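Local coordinates for Rik1-associated factor 1 (Schizosaccharomyces pombe, PDB 4O9D), which belongs to the Clr4 methyltransferase complex, which methylates histone H3 and contributes to establishing heterochromatin, and is represented here by its WD-repeat propeller, at residues 28-33 against 55-60; 357-362 against 375-380; 379-384 against 397-402. All coordinates share one frame; numbering follows the deposited sequence.

Contact 1: residues 28-33 against 55-60; sequences ETSGDT and AYNRLG
A single side-chain hydroxyl, that of Ser30, ties together two loops with almost no regular secondary structure where they meet. Ser30 OG donates a hydrogen bond to Leu59 O over 3.1 Å. The donor lies in the plane of the carbonyl and meets one of its lone pairs, with a C=O...donor angle of 124°. The first torsion explains the reach: OG stands between the backbone N and the carbonyl carbon of its own residue (chi1 54°), which turns it onto the chain at 59-60. There it also rests against Gly60, with OG 3.1 Å from Gly60 CA. A beta carbon at Gly60 would fall about 1.8 Å from Ser30 OG, so the absence of a side chain lets the serine settle directly on the backbone; the backbone conformation at Gly60 is in any case one that a side chain would strain. Asn57 lies beside the serine, though the closeness of their two beta carbons is doubtful in the model. At the solvent side the contact thins out, and Glu28 O and Leu59 O, 4.1 Å apart, make a near approach of two carbonyl oxygens and no bond. Residues 28-33 carry the chain from strand 21-26, which completes the last blade, to strand 33-38, which opens the first, while 55-60 joins strands 44-49 and 62-66 of that first blade. Further bonds from Ser30 O to Ser49 OG and from Asp32 N to Thr50 OG1 hold the crossing chain at the end of strand 44-49.

Contact 2: residues 357-362 against 375-380; sequences DGIVKV and FTEMNS
Val360 packs alongside Phe375 and against Thr376 on the close-fitting side of this antiparallel strand pair, whose axes run 4.8 Å apart at 164°. The two valine methyls divide the work. CG1, anti to the backbone N (chi1 175°), lies 3.8 Å from Phe375 CB, while CG2 meets the methyl Thr376 CG2 at 3.7 Å. Val362 CG2 adds a second contact to the beta carbon of Phe375. Between the strands, Val360 uses both of its backbone polar atoms: its N donates to Thr376 O and its O accepts from Phe375 N at 2.7 Å. Gly358 is equally close, its O taking Met378 N at 2.7 Å in a nearly straight bond (176° at the hydrogen) and its CA lying 3.3 Å from Ser380 O; a side chain here would collide with Met378 O and crowd Ser380 O. The other face, bearing Ile359 and Glu377, is more open to solvent. Here the methyl Ile359 CD1 lies 3.5 Å from Glu377 CB and almost as near to CG and CD, the two side chains crossing at a slant; the carboxylate goes on to a salt bridge with Lys323. Strand 371-377 is the outer edge of its four-stranded blade, and the valine-threonine face turns toward the next one: Val360 touches Val396, Phe375 touches Leu394 of strand 393-398 and stacks edge-to-face with Tyr406, and Thr376 OG1 bonds to the Tyr406 hydroxyl.

Contact 3: residues 379-384 against 397-402; sequences NSAITY and CCVGGD
Strands 382-384 and 397-398 pair antiparallel through a beta bulge, Ile382 facing Cys398 and Tyr384 facing Cys397, so that Thr383 is the extra residue. Three backbone bonds hold them: Val399 N to Ala381 O, Thr383 N to Cys397 O and Cys397 N to Tyr384 O. Cys397 O is closely surrounded, since Thr383 N reaches it at 2.8 Å from 40° above the carbonyl plane while Ile382 CA makes a CA-H...O contact at 3.3 Å and Ile382 CG2 packs beside it. Thr383 works with both branches. A chi1 of 57° sets its OG1 beside Cys397, 3.6 Å from Cys397 CB, where it bonds to Thr33 O on the first strand of the neighbouring blade, and leaves the methyl CG2 facing Val399; CG2 meets Val399 CG2 at 3.7 Å, the two side chains crossing at about a right angle. With an alanine here, Thr33 O would probably lose its hydroxyl partner and a gap would open beside the valine methyl. Val399 CG2 also touches Ala381 CB, and Ser380 OG lies 3.5 Å from Val399 CB. At the far end, Asn379 ND2 makes a weak hydrogen bond to Asp402 OD2, the amide and carboxylate planes 47° apart, and a water reinforces the link, accepting from Asn379 N at 2.8 Å and donating to Asp402 OD2 at 2.6 Å. The carboxylate's other oxygen, OD1, is taken by Asn27 ND2. From Cys398 to Gly401 the chain reverses in a type II turn, with glycine at its third and fourth positions. Pairing of the strand nearest the propeller axis, 382-387, with its neighbour 393-398 belongs to the WD-repeat beta-propeller, here in the blade that the N-terminal strand 21-26 completes.

How the contacts relate
Along the chain contact 1 comes first, near the N-terminus, and contacts 2 and 3 follow near the C-terminus, sharing Asn379 and Ser380. The centres of contacts 2 and 3 lie about 9 Å apart; those of contacts 1 and 3 about 13 Å, and those of 1 and 2 about 22 Å. Contact 2 lies where the blade ending in strand 371-377 passes into the last one; contacts 1 and 3 lie where the N-terminal strand 21-26 completes that last blade and the chain enters the first, closing the propeller ring. Met378 bridges contacts 2 and 3 by packing on Cys398, while Asp32 OD1 takes Gly400 N between contacts 1 and 3.

Contact 1: residues 28-33 against 55-60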
loop_
_atom_site.group_PDB
_atom_site.type_symbol
_atom_site.label_atom_id
_atom_site.label_comp_id
_atom_site.label_asym_id
_atom_site.label_seq_id
_atom_site.Cartn_x
_atom_site.Cartn_y
_atom_site.Cartn_z
ATOM N N GLU A 28 17.015 -3.837 -11.838
ATOM C CA GLU A 28 18.307 -3.318 -11.399
ATOM C C GLU A 28 18.207 -3.293 -9.916
ATOM O O GLU A 28 19.002 -2.668 -9.208
ATOM C CB GLU A 28 18.512 -1.903 -11.904
ATOM C CG GLU A 28 18.560 -1.856 -13.409
ATOM C CD GLU A 28 19.571 -2.835 -13.957
ATOM O OE1 GLU A 28 20.663 -2.946 -13.349
ATOM O OE2 GLU A 28 19.267 -3.501 -14.977
ATOM N N THR A 29 17.191 -4.004 -9.461
ATOM C CA THR A 29 16.664 -3.823 -8.146
ATOM C C THR A 29 17.533 -4.513 -7.142
ATOM O O THR A 29 17.773 -5.722 -7.238
ATOM C CB THR A 29 15.245 -4.389 -8.059
ATOM O OG1 THR A 29 14.367 -3.576 -8.844
ATOM C CG2 THR A 29 14.767 -4.418 -6.621
ATOM N N SER A 30 18.028 -3.720 -6.198
ATOM C CA SER A 30 18.529 -4.255 -4.952
ATOM C C SER A 30 17.300 -4.486 -4.079
ATOM O O SER A 30 16.566 -3.541 -3.774
ATOM C CB SER A 30 19.493 -3.270 -4.296
ATOM O OG SER A 30 18.903 -1.992 -4.139
ATOM N N GLY A 31 17.055 -5.749 -3.726
ATOM C CA GLY A 31 15.903 -6.111 -2.919
ATOM C C GLY A 31 14.670 -6.520 -3.724
ATOM O O GLY A 31 14.728 -6.751 -4.934
ATOM N N ASP A 32 13.547 -6.614 -3.026
ATOM C CA ASP A 32 12.280 -6.913 -3.642
ATOM C C ASP A 32 11.481 -5.636 -3.752
ATOM O O ASP A 32 11.389 -4.893 -2.792
ATOM C CB ASP A 32 11.507 -7.911 -2.775
ATOM C CG ASP A 32 12.109 -9.304 -2.806
ATOM O OD1 ASP A 32 12.794 -9.629 -3.793
ATOM O OD2 ASP A 32 11.887 -10.070 -1.838
ATOM N N THR A 33 10.877 -5.381 -4.910
ATOM C CA THR A 33 10.026 -4.217 -5.035
ATOM C C THR A 33 8.720 -4.461 -4.283
ATOM O O THR A 33 7.964 -5.400 -4.598
ATOM C CB THR A 33 9.777 -3.852 -6.492
ATOM O OG1 THR A 33 11.042 -3.643 -7.136
ATOM C CG2 THR A 33 8.932 -2.557 -6.603
ATOM N N ALA A 55 23.802 -8.181 0.635
ATOM C CA ALA A 55 23.885 -8.114 -0.823
ATOM C C ALA A 55 24.469 -6.809 -1.359
ATOM O O ALA A 55 24.353 -5.745 -0.731
ATOM C CB ALA A 55 22.510 -8.363 -1.436
ATOM N N TYR A 56 25.095 -6.918 -2.532
ATOM C CA TYR A 56 25.680 -5.785 -3.236
ATOM C C TYR A 56 24.586 -5.025 -3.972
ATOM O O TYR A 56 23.797 -5.620 -4.716
ATOM C CB TYR A 56 26.749 -6.273 -4.224
ATOM C CG TYR A 56 27.376 -5.182 -5.080
ATOM C CD1 TYR A 56 28.060 -4.112 -4.502
ATOM C CD2 TYR A 56 27.298 -5.232 -6.470
ATOM C CE1 TYR A 56 28.635 -3.114 -5.291
ATOM C CE2 TYR A 56 27.870 -4.247 -7.260
ATOM C CZ TYR A 56 28.535 -3.190 -6.671
ATOM O OH TYR A 56 29.097 -2.212 -7.467
ATOM N N ASN A 57 24.536 -3.709 -3.765
ATOM C CA ASN A 57 23.526 -2.887 -4.416
ATOM C C ASN A 57 24.034 -1.489 -4.785
ATOM O O ASN A 57 23.824 -0.531 -4.046
ATOM C CB ASN A 57 22.300 -2.777 -3.515
ATOM C CG ASN A 57 22.620 -2.142 -2.176
ATOM O OD1 ASN A 57 23.785 -1.866 -1.863
ATOM N ND2 ASN A 57 21.585 -1.907 -1.375
ATOM N N ARG A 58 24.695 -1.384 -5.937
ATOM C CA ARG A 58 25.202 -0.104 -6.425
ATOM C C ARG A 58 24.038 0.870 -6.586
ATOM O O ARG A 58 24.078 1.992 -6.081
ATOM C CB ARG A 58 25.919 -0.288 -7.770
ATOM C CG ARG A 58 27.025 0.741 -8.057
ATOM C CD ARG A 58 26.883 1.392 -9.450
ATOM N NE ARG A 58 26.504 0.427 -10.487
ATOM C CZ ARG A 58 26.393 0.714 -11.784
ATOM N NH1 ARG A 58 26.040 -0.235 -12.652
ATOM N NH2 ARG A 58 26.642 1.948 -12.213
ATOM N N LEU A 59 23.007 0.422 -7.303
ATOM C CA LEU A 59 21.772 1.183 -7.482
ATOM C C LEU A 59 20.638 0.448 -6.736
ATOM O O LEU A 59 20.856 -0.639 -6.193
ATOM C CB LEU A 59 21.466 1.361 -8.979
ATOM C CG LEU A 59 22.639 1.861 -9.850
ATOM C CD1 LEU A 59 22.261 1.891 -11.338
ATOM C CD2 LEU A 59 23.171 3.236 -9.409
ATOM N N GLY A 60 19.445 1.043 -6.692
ATOM C CA GLY A 60 18.405 0.612 -5.762
ATOM C C GLY A 60 18.591 1.440 -4.513
ATOM O O GLY A 60 19.713 1.912 -4.276
#

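Contact 2: residues 357-362 against 375-380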
loop_
_atom_site.group_PDB
_atom_site.type_symbol
_atom_site.label_atom_id
_atom_site.label_comp_id
_atom_site.label_asym_id
_atom_site.label_seq_id
_atom_site.Cartn_x
_atom_site.Cartn_y
_atom_site.Cartn_z
ATOM N N ASP A 357 2.398 -18.482 -6.082
ATOM C CA ASP A 357 2.593 -19.340 -7.241
ATOM C C ASP A 357 3.182 -18.505 -8.384
ATOM O O ASP A 357 3.490 -19.043 -9.453
ATOM C CB ASP A 357 1.274 -20.044 -7.681
ATOM C CG ASP A 357 0.095 -19.056 -7.856
ATOM O OD1 ASP A 357 0.262 -17.859 -7.538
ATOM O OD2 ASP A 357 -1.010 -19.479 -8.288
ATOM N N GLY A 358 3.329 -17.191 -8.169
ATOM C CA GLY A 358 3.816 -16.318 -9.221
ATOM C C GLY A 358 2.765 -15.927 -10.257
ATOM O O GLY A 358 3.075 -15.287 -11.259
ATOM N N ILE A 359 1.507 -16.291 -10.027
ATOM C CA ILE A 359 0.471 -16.021 -11.024
ATOM C C ILE A 359 -0.422 -14.862 -10.621
ATOM O O ILE A 359 -0.779 -14.713 -9.456
ATOM C CB ILE A 359 -0.437 -17.259 -11.253
ATOM C CG1 ILE A 359 0.405 -18.524 -11.497
ATOM C CG2 ILE A 359 -1.402 -17.025 -12.427
ATOM C CD1 ILE A 359 1.061 -18.575 -12.866
ATOM N N VAL A 360 -0.784 -14.053 -11.606
ATOM C CA VAL A 360 -1.818 -13.037 -11.442
ATOM C C VAL A 360 -3.110 -13.608 -12.007
ATOM O O VAL A 360 -3.181 -13.911 -13.194
ATOM C CB VAL A 360 -1.452 -11.725 -12.172
ATOM C CG1 VAL A 360 -2.601 -10.721 -12.081
ATOM C CG2 VAL A 360 -0.148 -11.138 -11.588
ATOM N N LYS A 361 -4.113 -13.779 -11.150
ATOM C CA LYS A 361 -5.375 -14.393 -11.549
ATOM C C LYS A 361 -6.462 -13.328 -11.626
ATOM O O LYS A 361 -6.460 -12.371 -10.822
ATOM C CB LYS A 361 -5.746 -15.509 -10.564
ATOM C CG LYS A 361 -4.838 -16.752 -10.711
ATOM C CD LYS A 361 -5.159 -17.836 -9.703
ATOM C CE LYS A 361 -4.353 -19.113 -10.025
ATOM N NZ LYS A 361 -4.765 -19.665 -11.362
ATOM N N VAL A 362 -7.355 -13.474 -12.611
ATOM C CA VAL A 362 -8.442 -12.514 -12.833
ATOM C C VAL A 362 -9.765 -13.217 -12.473
ATOM O O VAL A 362 -9.983 -14.361 -12.897
ATOM C CB VAL A 362 -8.493 -11.989 -14.299
ATOM C CG1 VAL A 362 -9.623 -10.975 -14.488
ATOM C CG2 VAL A 362 -7.140 -11.371 -14.728
ATOM N N PHE A 375 -3.661 -13.930 -15.827
ATOM C CA PHE A 375 -3.213 -12.753 -16.567
ATOM C C PHE A 375 -1.767 -12.902 -16.975
ATOM O O PHE A 375 -1.397 -12.624 -18.119
ATOM C CB PHE A 375 -3.352 -11.469 -15.736
ATOM C CG PHE A 375 -2.849 -10.247 -16.446
ATOM C CD1 PHE A 375 -3.555 -9.710 -17.508
ATOM C CD2 PHE A 375 -1.657 -9.638 -16.062
ATOM C CE1 PHE A 375 -3.077 -8.582 -18.178
ATOM C CE2 PHE A 375 -1.170 -8.497 -16.732
ATOM C CZ PHE A 375 -1.867 -7.980 -17.784
ATOM N N THR A 376 -0.937 -13.316 -16.028
ATOM C CA THR A 376 0.472 -13.476 -16.316
ATOM C C THR A 376 1.089 -14.374 -15.272
ATOM O O THR A 376 0.431 -14.729 -14.298
ATOM C CB THR A 376 1.201 -12.112 -16.371
ATOM O OG1 THR A 376 2.519 -12.295 -16.887
ATOM C CG2 THR A 376 1.272 -11.439 -14.974
ATOM N N GLU A 377 2.317 -14.813 -15.542
ATOM C CA GLU A 377 3.092 -15.654 -14.644
ATOM C C GLU A 377 4.500 -15.068 -14.483
ATOM O O GLU A 377 5.231 -14.858 -15.477
ATOM C CB GLU A 377 3.202 -17.086 -15.159
ATOM C CG GLU A 377 4.218 -17.872 -14.335
ATOM C CD GLU A 377 4.209 -19.352 -14.597
ATOM O OE1 GLU A 377 3.485 -19.801 -15.510
ATOM O OE2 GLU A 377 4.940 -20.067 -13.884
ATOM N N MET A 378 4.878 -14.782 -13.243
ATOM C CA MET A 378 6.206 -14.229 -12.977
ATOM C C MET A 378 7.128 -15.344 -12.467
ATOM O O MET A 378 6.659 -16.427 -12.128
ATOM C CB MET A 378 6.107 -13.024 -12.006
ATOM C CG MET A 378 5.493 -11.753 -12.683
ATOM S SD MET A 378 5.833 -10.230 -11.829
ATOM C CE MET A 378 7.545 -9.973 -12.257
ATOM N N ASN A 379 8.434 -15.087 -12.439
ATOM C CA ASN A 379 9.429 -16.125 -12.162
ATOM C C ASN A 379 9.450 -16.623 -10.728
ATOM O O ASN A 379 10.047 -17.651 -10.438
ATOM C CB ASN A 379 10.831 -15.615 -12.514
ATOM C CG ASN A 379 11.111 -15.657 -14.005
ATOM O OD1 ASN A 379 10.720 -16.598 -14.694
ATOM N ND2 ASN A 379 11.791 -14.629 -14.511
ATOM N N SER A 380 8.825 -15.888 -9.819
ATOM C CA SER A 380 8.816 -16.284 -8.419
ATOM C C SER A 380 7.573 -15.694 -7.713
ATOM O O SER A 380 6.750 -15.039 -8.352
ATOM C CB SER A 380 10.124 -15.813 -7.761
ATOM O OG SER A 380 10.260 -16.316 -6.441
#

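Contact 3: residues 379-384 against 397-402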
loop_
_atom_site.group_PDB
_atom_site.type_symbol
_atom_site.label_atom_id
_atom_site.label_comp_id
_atom_site.label_asym_id
_atom_site.label_seq_id
_atom_site.Cartn_x
_atom_site.Cartn_y
_atom_site.Cartn_z
ATOM N N ASN A 379 8.434 -15.087 -12.439
ATOM C CA ASN A 379 9.429 -16.125 -12.162
ATOM C C ASN A 379 9.450 -16.623 -10.728
ATOM O O ASN A 379 10.047 -17.651 -10.438
ATOM C CB ASN A 379 10.831 -15.615 -12.514
ATOM C CG ASN A 379 11.111 -15.657 -14.005
ATOM O OD1 ASN A 379 10.720 -16.598 -14.694
ATOM N ND2 ASN A 379 11.791 -14.629 -14.511
ATOM N N SER A 380 8.825 -15.888 -9.819
ATOM C CA SER A 380 8.816 -16.284 -8.419
ATOM C C SER A 380 7.573 -15.694 -7.713
ATOM O O SER A 380 6.750 -15.039 -8.352
ATOM C CB SER A 380 10.124 -15.813 -7.761
ATOM O OG SER A 380 10.260 -16.316 -6.441
ATOM N N ALA A 381 7.432 -15.933 -6.414
ATOM C CA ALA A 381 6.329 -15.348 -5.628
ATOM C C ALA A 381 6.143 -13.835 -5.861
ATOM O O ALA A 381 7.104 -13.080 -5.891
ATOM C CB ALA A 381 6.540 -15.617 -4.124
ATOM N N ILE A 382 4.895 -13.414 -6.028
ATOM C CA ILE A 382 4.553 -12.013 -6.231
ATOM C C ILE A 382 4.788 -11.218 -4.955
ATOM O O ILE A 382 4.398 -11.649 -3.870
ATOM C CB ILE A 382 3.060 -11.887 -6.631
ATOM C CG1 ILE A 382 2.801 -12.589 -7.969
ATOM C CG2 ILE A 382 2.625 -10.429 -6.697
ATOM C CD1 ILE A 382 3.625 -12.013 -9.109
ATOM N N THR A 383 5.413 -10.054 -5.064
ATOM C CA THR A 383 5.605 -9.206 -3.872
ATOM C C THR A 383 4.726 -7.948 -3.854
ATOM O O THR A 383 4.485 -7.374 -2.787
ATOM C CB THR A 383 7.084 -8.782 -3.669
ATOM O OG1 THR A 383 7.570 -8.096 -4.828
ATOM C CG2 THR A 383 7.960 -9.990 -3.384
ATOM N N TYR A 384 4.242 -7.525 -5.025
ATOM C CA TYR A 384 3.372 -6.337 -5.132
ATOM C C TYR A 384 2.694 -6.308 -6.479
ATOM O O TYR A 384 3.237 -6.819 -7.443
ATOM C CB TYR A 384 4.189 -5.038 -5.001
ATOM C CG TYR A 384 3.303 -3.806 -5.026
ATOM C CD1 TYR A 384 2.739 -3.332 -3.849
ATOM C CD2 TYR A 384 2.999 -3.154 -6.207
ATOM C CE1 TYR A 384 1.916 -2.234 -3.829
ATOM C CE2 TYR A 384 2.145 -2.027 -6.200
ATOM C CZ TYR A 384 1.624 -1.581 -4.993
ATOM O OH TYR A 384 0.780 -0.495 -4.892
ATOM N N CYS A 397 5.320 -7.227 -9.419
ATOM C CA CYS A 397 6.702 -7.493 -8.979
ATOM C C CYS A 397 6.810 -8.851 -8.291
ATOM O O CYS A 397 5.836 -9.332 -7.708
ATOM C CB CYS A 397 7.153 -6.435 -7.984
ATOM S SG CYS A 397 6.673 -4.738 -8.355
ATOM N N CYS A 398 7.995 -9.456 -8.309
ATOM C CA CYS A 398 8.157 -10.764 -7.664
ATOM C C CYS A 398 9.466 -10.851 -6.904
ATOM O O CYS A 398 10.317 -9.982 -7.019
ATOM C CB CYS A 398 8.041 -11.908 -8.682
ATOM S SG CYS A 398 9.389 -12.016 -9.913
ATOM N N VAL A 399 9.598 -11.883 -6.084
ATOM C CA VAL A 399 10.806 -12.079 -5.321
ATOM C C VAL A 399 12.008 -12.128 -6.254
ATOM O O VAL A 399 11.974 -12.826 -7.249
ATOM C CB VAL A 399 10.743 -13.376 -4.516
ATOM C CG1 VAL A 399 12.091 -13.660 -3.872
ATOM C CG2 VAL A 399 9.641 -13.272 -3.456
ATOM N N GLY A 400 13.057 -11.371 -5.927
ATOM C CA GLY A 400 14.281 -11.391 -6.710
ATOM C C GLY A 400 14.454 -10.173 -7.601
ATOM O O GLY A 400 15.366 -10.138 -8.427
ATOM N N GLY A 401 13.568 -9.187 -7.459
ATOM C CA GLY A 401 13.754 -7.910 -8.117
ATOM C C GLY A 401 13.051 -7.676 -9.442
ATOM O O GLY A 401 13.138 -6.566 -9.973
ATOM N N ASP A 402 12.359 -8.675 -9.994
ATOM C CA ASP A 402 11.647 -8.459 -11.252
ATOM C C ASP A 402 10.509 -7.470 -11.082
ATOM O O ASP A 402 9.722 -7.577 -10.157
ATOM C CB ASP A 402 11.081 -9.767 -11.822
ATOM C CG ASP A 402 12.114 -10.539 -12.639
ATOM O OD1 ASP A 402 13.111 -9.918 -13.071
ATOM O OD2 ASP A 402 11.937 -11.755 -12.847
HETATM O O HOH W 1 9.555 -12.712 -13.282
#